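Side-chain contacts in beta-glucanase (PDB 4LE4), which probably hydrolyses beta-glucans as a fungal glycoside hydrolase of family 131, and has been crystallised with cellotriose: residues S38-S41 with A42-L46; I64-D67 with N68-W72; L101-D105 with I106-A110; E126-S129 with G130-G134. One frame throughout, in Å; residues are numbered along the deposited sequence.

Interaction 1 (S38-S41 with A42-L46); sequences SPVS and AYVNL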
# COMPACT_ATOMS: atom_id res chain seq x y z
N SER A 38 20.48 -3.24 -2.85
CA SER A 38 20.91 -1.85 -3.07
C SER A 38 20.53 -0.93 -1.90
O SER A 38 19.82 -1.33 -0.98
CB SER A 38 20.28 -1.29 -4.35
OG SER A 38 20.60 -2.08 -5.48
N PRO A 39 21.05 0.32 -1.91
CA PRO A 39 20.77 1.32 -0.86
C PRO A 39 19.32 1.77 -0.98
O PRO A 39 18.68 1.58 -2.03
CB PRO A 39 21.75 2.45 -1.20
CG PRO A 39 22.94 1.70 -1.79
CD PRO A 39 22.20 0.74 -2.73
N VAL A 40 18.79 2.39 0.06
CA VAL A 40 17.39 2.78 0.04
C VAL A 40 16.98 3.66 -1.14
O VAL A 40 15.90 3.49 -1.68
CB VAL A 40 16.98 3.45 1.39
CG1 VAL A 40 17.69 4.81 1.56
CG2 VAL A 40 15.45 3.64 1.46
N SER A 41 17.84 4.59 -1.57
CA SER A 41 17.47 5.46 -2.69
C SER A 41 17.21 4.72 -4.01
O SER A 41 16.68 5.30 -4.96
CB SER A 41 18.50 6.59 -2.86
OG SER A 41 19.75 6.08 -3.22
N ALA A 42 17.56 3.44 -4.07
CA ALA A 42 17.24 2.66 -5.25
C ALA A 42 15.76 2.23 -5.21
O ALA A 42 15.16 1.96 -6.26
CB ALA A 42 18.10 1.40 -5.32
N TYR A 43 15.20 2.15 -4.00
CA TYR A 43 13.84 1.65 -3.80
C TYR A 43 12.76 2.60 -3.28
O TYR A 43 11.58 2.42 -3.58
CB TYR A 43 13.90 0.45 -2.85
CG TYR A 43 14.94 -0.56 -3.18
CD1 TYR A 43 14.96 -1.18 -4.42
CD2 TYR A 43 15.88 -0.97 -2.21
CE1 TYR A 43 15.89 -2.17 -4.70
CE2 TYR A 43 16.80 -1.95 -2.49
CZ TYR A 43 16.80 -2.55 -3.73
OH TYR A 43 17.71 -3.53 -3.98
N VAL A 44 13.15 3.61 -2.51
CA VAL A 44 12.17 4.50 -1.95
C VAL A 44 12.70 5.94 -2.06
O VAL A 44 13.81 6.20 -1.66
CB VAL A 44 11.94 4.18 -0.46
CG1 VAL A 44 10.75 5.01 0.06
CG2 VAL A 44 11.65 2.68 -0.27
N ASN A 45 11.89 6.83 -2.60
CA ASN A 45 12.29 8.24 -2.72
C ASN A 45 11.08 9.08 -2.42
O ASN A 45 9.98 8.77 -2.88
CB ASN A 45 12.82 8.55 -4.13
CG ASN A 45 14.14 7.87 -4.41
OD1 ASN A 45 14.19 6.78 -5.00
ND2 ASN A 45 15.21 8.49 -3.97
N LEU A 46 11.27 10.16 -1.65
CA LEU A 46 10.16 11.03 -1.28
C LEU A 46 10.22 12.34 -2.06
O LEU A 46 11.31 12.85 -2.35
CB LEU A 46 10.23 11.38 0.21
CG LEU A 46 10.41 10.25 1.22
CD1 LEU A 46 10.53 10.81 2.65
CD2 LEU A 46 9.19 9.30 1.11

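Interaction 2 (I64-D67 with N68-W72); sequences ITLD and NTAYW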
# COMPACT_ATOMS: atom_id res chain seq x y z
N ILE A 64 7.97 4.13 -4.76
CA ILE A 64 8.49 2.84 -4.37
C ILE A 64 8.82 2.14 -5.68
O ILE A 64 8.00 2.05 -6.59
CB ILE A 64 7.45 2.05 -3.51
CG1 ILE A 64 7.40 2.72 -2.13
CG2 ILE A 64 7.88 0.59 -3.36
CD1 ILE A 64 6.43 2.09 -1.13
N THR A 65 10.06 1.68 -5.76
CA THR A 65 10.58 1.07 -6.98
C THR A 65 11.05 -0.38 -6.89
O THR A 65 11.70 -0.77 -5.93
CB THR A 65 11.80 1.91 -7.45
OG1 THR A 65 11.34 3.23 -7.77
CG2 THR A 65 12.47 1.27 -8.66
N LEU A 66 10.72 -1.15 -7.91
CA LEU A 66 11.22 -2.51 -8.00
C LEU A 66 12.19 -2.41 -9.16
O LEU A 66 11.82 -1.92 -10.24
CB LEU A 66 10.13 -3.49 -8.41
CG LEU A 66 8.99 -3.69 -7.42
CD1 LEU A 66 7.94 -4.69 -8.01
CD2 LEU A 66 9.59 -4.24 -6.15
N ASP A 67 13.42 -2.85 -8.94
CA ASP A 67 14.39 -2.83 -10.04
C ASP A 67 15.01 -4.21 -10.12
O ASP A 67 14.51 -5.13 -9.50
CB ASP A 67 15.44 -1.72 -9.86
CG ASP A 67 16.41 -1.96 -8.69
OD1 ASP A 67 16.45 -3.06 -8.09
OD2 ASP A 67 17.17 -1.01 -8.38
N ASN A 68 16.11 -4.38 -10.87
CA ASN A 68 16.69 -5.70 -11.00
C ASN A 68 17.26 -6.30 -9.74
O ASN A 68 17.52 -7.51 -9.69
CB ASN A 68 17.76 -5.73 -12.09
CG ASN A 68 17.21 -5.41 -13.46
OD1 ASN A 68 16.17 -5.95 -13.87
ND2 ASN A 68 17.91 -4.54 -14.19
N THR A 69 17.45 -5.49 -8.71
CA THR A 69 18.03 -5.97 -7.45
C THR A 69 17.01 -6.11 -6.30
O THR A 69 17.39 -6.43 -5.17
CB THR A 69 19.10 -5.00 -6.96
OG1 THR A 69 18.46 -3.79 -6.54
CG2 THR A 69 20.07 -4.66 -8.11
N ALA A 70 15.75 -5.84 -6.59
CA ALA A 70 14.71 -5.87 -5.57
C ALA A 70 14.27 -7.26 -5.12
O ALA A 70 13.08 -7.58 -5.17
CB ALA A 70 13.51 -5.06 -6.05
N TYR A 71 15.23 -8.05 -4.65
CA TYR A 71 14.95 -9.41 -4.18
C TYR A 71 15.40 -9.51 -2.74
O TYR A 71 16.55 -9.17 -2.43
CB TYR A 71 15.70 -10.43 -5.05
CG TYR A 71 15.12 -10.56 -6.43
CD1 TYR A 71 14.07 -11.46 -6.68
CD2 TYR A 71 15.57 -9.76 -7.47
CE1 TYR A 71 13.49 -11.55 -7.92
CE2 TYR A 71 14.98 -9.84 -8.72
CZ TYR A 71 13.94 -10.74 -8.93
OH TYR A 71 13.33 -10.80 -10.16
N TRP A 72 14.51 -9.97 -1.86
CA TRP A 72 14.82 -10.08 -0.44
C TRP A 72 14.97 -11.53 0.02
O TRP A 72 14.19 -12.40 -0.36
CB TRP A 72 13.70 -9.43 0.39
CG TRP A 72 13.88 -9.52 1.89
CD1 TRP A 72 14.90 -8.96 2.64
CD2 TRP A 72 13.02 -10.19 2.82
NE1 TRP A 72 14.72 -9.26 3.98
CE2 TRP A 72 13.58 -10.01 4.11
CE3 TRP A 72 11.84 -10.94 2.69
CZ2 TRP A 72 12.98 -10.56 5.26
CZ3 TRP A 72 11.25 -11.48 3.83
CH2 TRP A 72 11.82 -11.29 5.10

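Interaction 3 (L101-D105 with I106-A110); sequences LMRKD and INAPA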
# COMPACT_ATOMS: atom_id res chain seq x y z
N LEU A 101 -2.62 5.37 -3.84
CA LEU A 101 -1.70 4.74 -4.78
C LEU A 101 -1.89 5.26 -6.20
O LEU A 101 -3.00 5.50 -6.62
CB LEU A 101 -2.00 3.23 -4.77
CG LEU A 101 -1.21 2.33 -5.72
CD1 LEU A 101 0.24 2.22 -5.26
CD2 LEU A 101 -1.91 0.92 -5.70
N MET A 102 -0.79 5.35 -6.97
CA MET A 102 -0.90 5.82 -8.37
C MET A 102 0.24 5.21 -9.17
O MET A 102 1.30 4.90 -8.62
CB MET A 102 -0.81 7.37 -8.39
CG MET A 102 -0.79 8.08 -9.76
SD MET A 102 0.91 8.16 -10.47
CE MET A 102 1.65 9.54 -9.49
N ARG A 103 0.01 4.96 -10.45
CA ARG A 103 1.10 4.49 -11.30
C ARG A 103 1.12 5.50 -12.48
O ARG A 103 0.13 6.18 -12.76
CB ARG A 103 0.81 3.12 -11.90
CG ARG A 103 -0.23 3.19 -13.01
CD ARG A 103 -0.42 1.81 -13.69
NE ARG A 103 -1.40 1.90 -14.77
CZ ARG A 103 -1.14 2.33 -16.01
NH1 ARG A 103 0.08 2.73 -16.36
NH2 ARG A 103 -2.11 2.35 -16.91
N LYS A 104 2.25 5.58 -13.16
CA LYS A 104 2.40 6.42 -14.35
C LYS A 104 2.61 5.46 -15.54
O LYS A 104 2.66 4.24 -15.38
CB LYS A 104 3.65 7.31 -14.19
CG LYS A 104 3.54 8.35 -13.09
CD LYS A 104 4.83 9.22 -13.00
CE LYS A 104 4.77 10.27 -11.89
NZ LYS A 104 3.74 11.32 -12.14
N ASP A 105 2.74 6.00 -16.75
CA ASP A 105 3.02 5.14 -17.89
C ASP A 105 4.53 4.86 -17.96
O ASP A 105 4.95 3.87 -18.56
CB ASP A 105 2.52 5.79 -19.18
CG ASP A 105 1.04 5.54 -19.42
OD1 ASP A 105 0.54 4.45 -19.01
OD2 ASP A 105 0.39 6.41 -20.03
N ILE A 106 5.36 5.71 -17.36
CA ILE A 106 6.81 5.48 -17.35
C ILE A 106 7.08 4.51 -16.21
O ILE A 106 6.56 4.70 -15.09
CB ILE A 106 7.62 6.78 -17.10
CG1 ILE A 106 7.52 7.71 -18.31
CG2 ILE A 106 9.08 6.44 -16.81
CD1 ILE A 106 8.15 7.15 -19.57
N ASN A 107 7.86 3.48 -16.48
CA ASN A 107 8.15 2.45 -15.48
C ASN A 107 6.83 1.93 -14.89
O ASN A 107 6.70 1.76 -13.68
CB ASN A 107 9.04 3.01 -14.37
CG ASN A 107 10.39 3.40 -14.88
OD1 ASN A 107 10.83 2.87 -15.90
ND2 ASN A 107 11.06 4.30 -14.19
N ALA A 108 5.85 1.71 -15.76
CA ALA A 108 4.57 1.20 -15.30
C ALA A 108 4.68 -0.25 -14.85
O ALA A 108 5.47 -1.02 -15.40
CB ALA A 108 3.54 1.31 -16.41
N PRO A 109 3.89 -0.66 -13.85
CA PRO A 109 3.99 -2.06 -13.43
C PRO A 109 3.62 -2.97 -14.61
O PRO A 109 2.72 -2.66 -15.40
CB PRO A 109 2.97 -2.15 -12.27
CG PRO A 109 2.07 -0.99 -12.48
CD PRO A 109 3.02 0.10 -12.96
N ALA A 110 4.33 -4.08 -14.73
CA ALA A 110 4.11 -5.04 -15.81
C ALA A 110 2.72 -5.69 -15.68
O ALA A 110 2.42 -6.28 -14.64
CB ALA A 110 5.18 -6.11 -15.76
O HOH W 1 4.74 4.09 -12.61
O HOH W 2 6.68 1.17 -18.64

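Interaction 4 (E126-S129 with G130-G134); sequences ELKS and GWLSG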
# COMPACT_ATOMS: atom_id res chain seq x y z
N GLU A 126 -5.80 -7.33 0.44
CA GLU A 126 -4.69 -6.69 -0.28
C GLU A 126 -5.26 -6.19 -1.61
O GLU A 126 -6.43 -6.44 -1.93
CB GLU A 126 -3.65 -7.76 -0.61
CG GLU A 126 -4.19 -8.87 -1.59
CD GLU A 126 -3.36 -10.16 -1.59
OE1 GLU A 126 -2.13 -10.05 -1.54
OE2 GLU A 126 -3.94 -11.29 -1.69
N LEU A 127 -4.44 -5.44 -2.37
CA LEU A 127 -4.85 -5.09 -3.72
C LEU A 127 -3.96 -6.00 -4.59
O LEU A 127 -2.92 -6.49 -4.13
CB LEU A 127 -4.55 -3.63 -4.10
CG LEU A 127 -5.22 -2.56 -3.25
CD1 LEU A 127 -4.91 -1.18 -3.87
CD2 LEU A 127 -6.72 -2.79 -3.14
N LYS A 128 -4.39 -6.23 -5.82
CA LYS A 128 -3.60 -7.01 -6.76
C LYS A 128 -3.71 -6.35 -8.11
O LYS A 128 -4.65 -5.60 -8.39
CB LYS A 128 -4.12 -8.45 -6.88
CG LYS A 128 -3.83 -9.30 -5.67
CD LYS A 128 -4.09 -10.77 -5.97
CE LYS A 128 -3.67 -11.64 -4.79
NZ LYS A 128 -3.66 -13.08 -5.15
N SER A 129 -2.73 -6.62 -8.96
CA SER A 129 -2.78 -6.09 -10.29
C SER A 129 -2.02 -7.07 -11.19
O SER A 129 -1.27 -7.93 -10.69
CB SER A 129 -2.14 -4.69 -10.35
OG SER A 129 -0.72 -4.75 -10.31
N GLY A 130 -2.20 -6.93 -12.49
CA GLY A 130 -1.51 -7.79 -13.42
C GLY A 130 -2.22 -9.11 -13.70
O GLY A 130 -3.30 -9.38 -13.22
N TRP A 131 -1.57 -9.92 -14.53
CA TRP A 131 -2.07 -11.21 -14.97
C TRP A 131 -1.92 -12.21 -13.83
O TRP A 131 -0.83 -12.59 -13.48
CB TRP A 131 -1.28 -11.59 -16.23
CG TRP A 131 -1.59 -12.90 -16.83
CD1 TRP A 131 -2.61 -13.77 -16.49
CD2 TRP A 131 -0.87 -13.52 -17.89
NE1 TRP A 131 -2.54 -14.90 -17.29
CE2 TRP A 131 -1.49 -14.77 -18.15
CE3 TRP A 131 0.25 -13.14 -18.65
CZ2 TRP A 131 -1.02 -15.65 -19.15
CZ3 TRP A 131 0.71 -14.01 -19.64
CH2 TRP A 131 0.07 -15.25 -19.87
N LEU A 132 -3.05 -12.59 -13.25
CA LEU A 132 -3.08 -13.50 -12.12
C LEU A 132 -3.06 -14.99 -12.47
O LEU A 132 -2.21 -15.72 -12.00
CB LEU A 132 -4.33 -13.23 -11.28
CG LEU A 132 -4.65 -11.80 -10.84
CD1 LEU A 132 -5.83 -11.80 -9.83
CD2 LEU A 132 -3.43 -11.19 -10.19
N SER A 133 -4.02 -15.41 -13.29
CA SER A 133 -4.14 -16.81 -13.69
C SER A 133 -4.91 -16.93 -14.99
O SER A 133 -5.45 -15.95 -15.50
CB SER A 133 -4.86 -17.61 -12.60
OG SER A 133 -6.08 -16.97 -12.27
N GLY A 134 -4.98 -18.15 -15.50
CA GLY A 134 -5.70 -18.38 -16.74
C GLY A 134 -4.98 -17.77 -17.92
O GLY A 134 -3.76 -17.61 -17.92

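Interaction 1 (S38-S41 with A42-L46)
Ser-38 meets the end of the Tyr-43 side chain: its backbone N donates to Tyr-43 OH at 3.0 Å, with an N-H...O angle of 159°. Its CB rests 3.6 Å from Ala-42 CB. The Ala-42 methyl in turn lies over the centre of one face of the Tyr-43 ring, 4.1 Å above the plane. Tyr-43 has CG beside its own backbone N (chi1 -48°), which lays the ring back along the residues preceding it and brings the hydroxyl to Ser-38. Thr-69 is hydrogen-bonded to both that hydroxyl and Ser-38 OG. At Pro-39 the backbone takes over, and Pro-39 O accepts from Ala-42 N at 3.0 Å. Val-40 O is shared by two N-H groups, Tyr-43 N at 2.8 Å and Val-44 N at 2.9 Å. With Pro-39 O and Val-40 O accepting from residues 42 to 44, the chain makes the tight turn that feeds strand 44-47, which joins strand 61-66 in an antiparallel sheet through backbone bonds between Tyr-43 and Thr-65 and between Asn-45 and Lys-63. The Val-40 branch CG2, anti to the backbone N, slants across Val-44 CB at 4.0 Å, and Tyr-32 of strand 30-34 also packs on Val-40. Ser-41, on the exposed side, directs its CB away and approaches the strand through its backbone, with CA 3.9 Å from Val-44 O.

Interaction 2 (I64-D67 with N68-W72)
A type I beta turn from Asp-67 to Ala-70 carries the chain off the end of strand 61-66, and the Asp-67 carboxylate holds its second half through Thr-69. Its OD1 accepts twice from Thr-69. The hydroxyl OG1 comes in at 2.6 Å on the syn lone pair, and the backbone N at 2.7 Å from above the carboxylate plane, 44° out of it. The second bond makes an Asx turn that overlaps the beta turn. Asp-67 CG sits between its backbone N and carbonyl carbon (chi1 69°), which folds the carboxylate forward over the turn and within range of Thr-69. Thr-69 OG1 also bonds to the neighbouring loop. The turn itself is closed by Ala-70 N donating to Asp-67 O at 3.2 Å, a nearly straight bond of 168°; Arg-78 supplies Asp-67 O with another donor. Ala-70 is then the centre of an inverse gamma turn, spanned by a weak bond from Tyr-71 N to Thr-69 O. On its inner side the Ala-70 methyl points back at the strand and meets Leu-66 CD2 at 4.0 Å, where the leucine packs on Arg-78 and Thr-80 of strand 78-84 and Phe-224 of strand 222-233.

Interaction 3 (L101-D105 with I106-A110)
Arg-103 lays its aliphatic part across the ring of Pro-109 at about a right angle: CB and CD each come within 3.9 Å of Pro-109 CD. Between them the chain turns back at a type II beta turn from Asp-105 to Ala-108, in the loop that follows strand 94-102, with Asn-107 at positive phi (52°). The arginine is extended from CG to NE, which carries its guanidinium past the proline to the Ala-108 methyl, 3.7 Å from NH1. There NH1 forms a salt bridge with Asp-105 OD1 at 3.2 Å, the oxygen lying close to the guanidinium plane and being met on its anti side but tilted out of the carboxylate plane; a weak second bond runs from NH1 to Lys-104 O. Trp-157 accepts from NH2 through its carbonyl and gives a cation-pi contact with its ring. Asn-107 ND2 fastens the turn's outer corner to Asp-223. Ala-108 CB points into the bend and packs on two carbonyls, Lys-104 O at 3.2 Å and Asp-105 O at 3.6 Å. No direct hydrogen bond closes the turn; instead one water donates to Asp-105 O at 3.2 Å and accepts from Ala-108 N at 3.0 Å.

Interaction 4 (E126-S129 with G130-G134)
Leu-132 turns back on the strand end it has just left, and its methyls meet Lys-128 and Ser-129. The CB bond aims at residues 126-129, but CB and CG serve mainly to carry the branches inward: CG stands anti to the carbonyl carbon (chi1 -50°). From there the two branches divide the work. CD2 lies 3.9 Å from Ser-129 O, a methyl-to-carbonyl contact, and 4.3 Å from Lys-128 CD. CD1, the extended end of the chain, lies 4.4 Å from the same Lys-128 CD, so the methylene faces the fork of the leucine. The two methyl contacts with Lys-128 CD are loose and apolar. Glu-114 and Arg-144 also touch the leucine, from the loop and the strand to which they belong.

Lys-128 is extended all the way to its amine, so its aliphatic middle is offered to the leucine while NZ continues past it to a salt bridge with Glu-114. Glu-126 OE2 is a long second partner, 3.9 Å from NZ. The bend between the two packed residues passes through Gly-130, whose positive phi (86°) lets the chain swing round Ser-129 O. Trp-131 heads the other way, away from the strand. Its NE1 donates to Gly-134 O at 3.0 Å, with the oxygen in the indole plane but the nitrogen well above the carbonyl plane, and Arg-214 makes a cation-pi contact with the ring. A leucine folded back over the lysine methylenes closes the exit from strand 125-129, which lies between strands 115-120 and 142-147 in a two-sheet beta-sandwich of the concanavalin type.

In the fold
Interactions 1 and 2 sit on adjacent strands, 44-47 and 61-66, of one antiparallel sheet and touch directly, Tyr-43 CE1 packing 3.6 Å from Asp-67 OD1. Both are partly buried and work through dense hydrogen bonding at turns. Interaction 3 reaches the same sheet through strand 94-102 but is a surface contact, joined by packing of Arg-103 on Pro-109 and by water bridges, with a salt bridge inside 101-105. Interaction 4 belongs to the other sheet and is partly buried, with loose methyl contacts to a lysine chain and a carbonyl, and no hydrogen bond across its segments. It meets interaction 3 between the sheets, where Leu-101 CD2 and Leu-127 CD1 lie 4.1 Å apart; interactions 1 and 4 are centred about 25 Å apart.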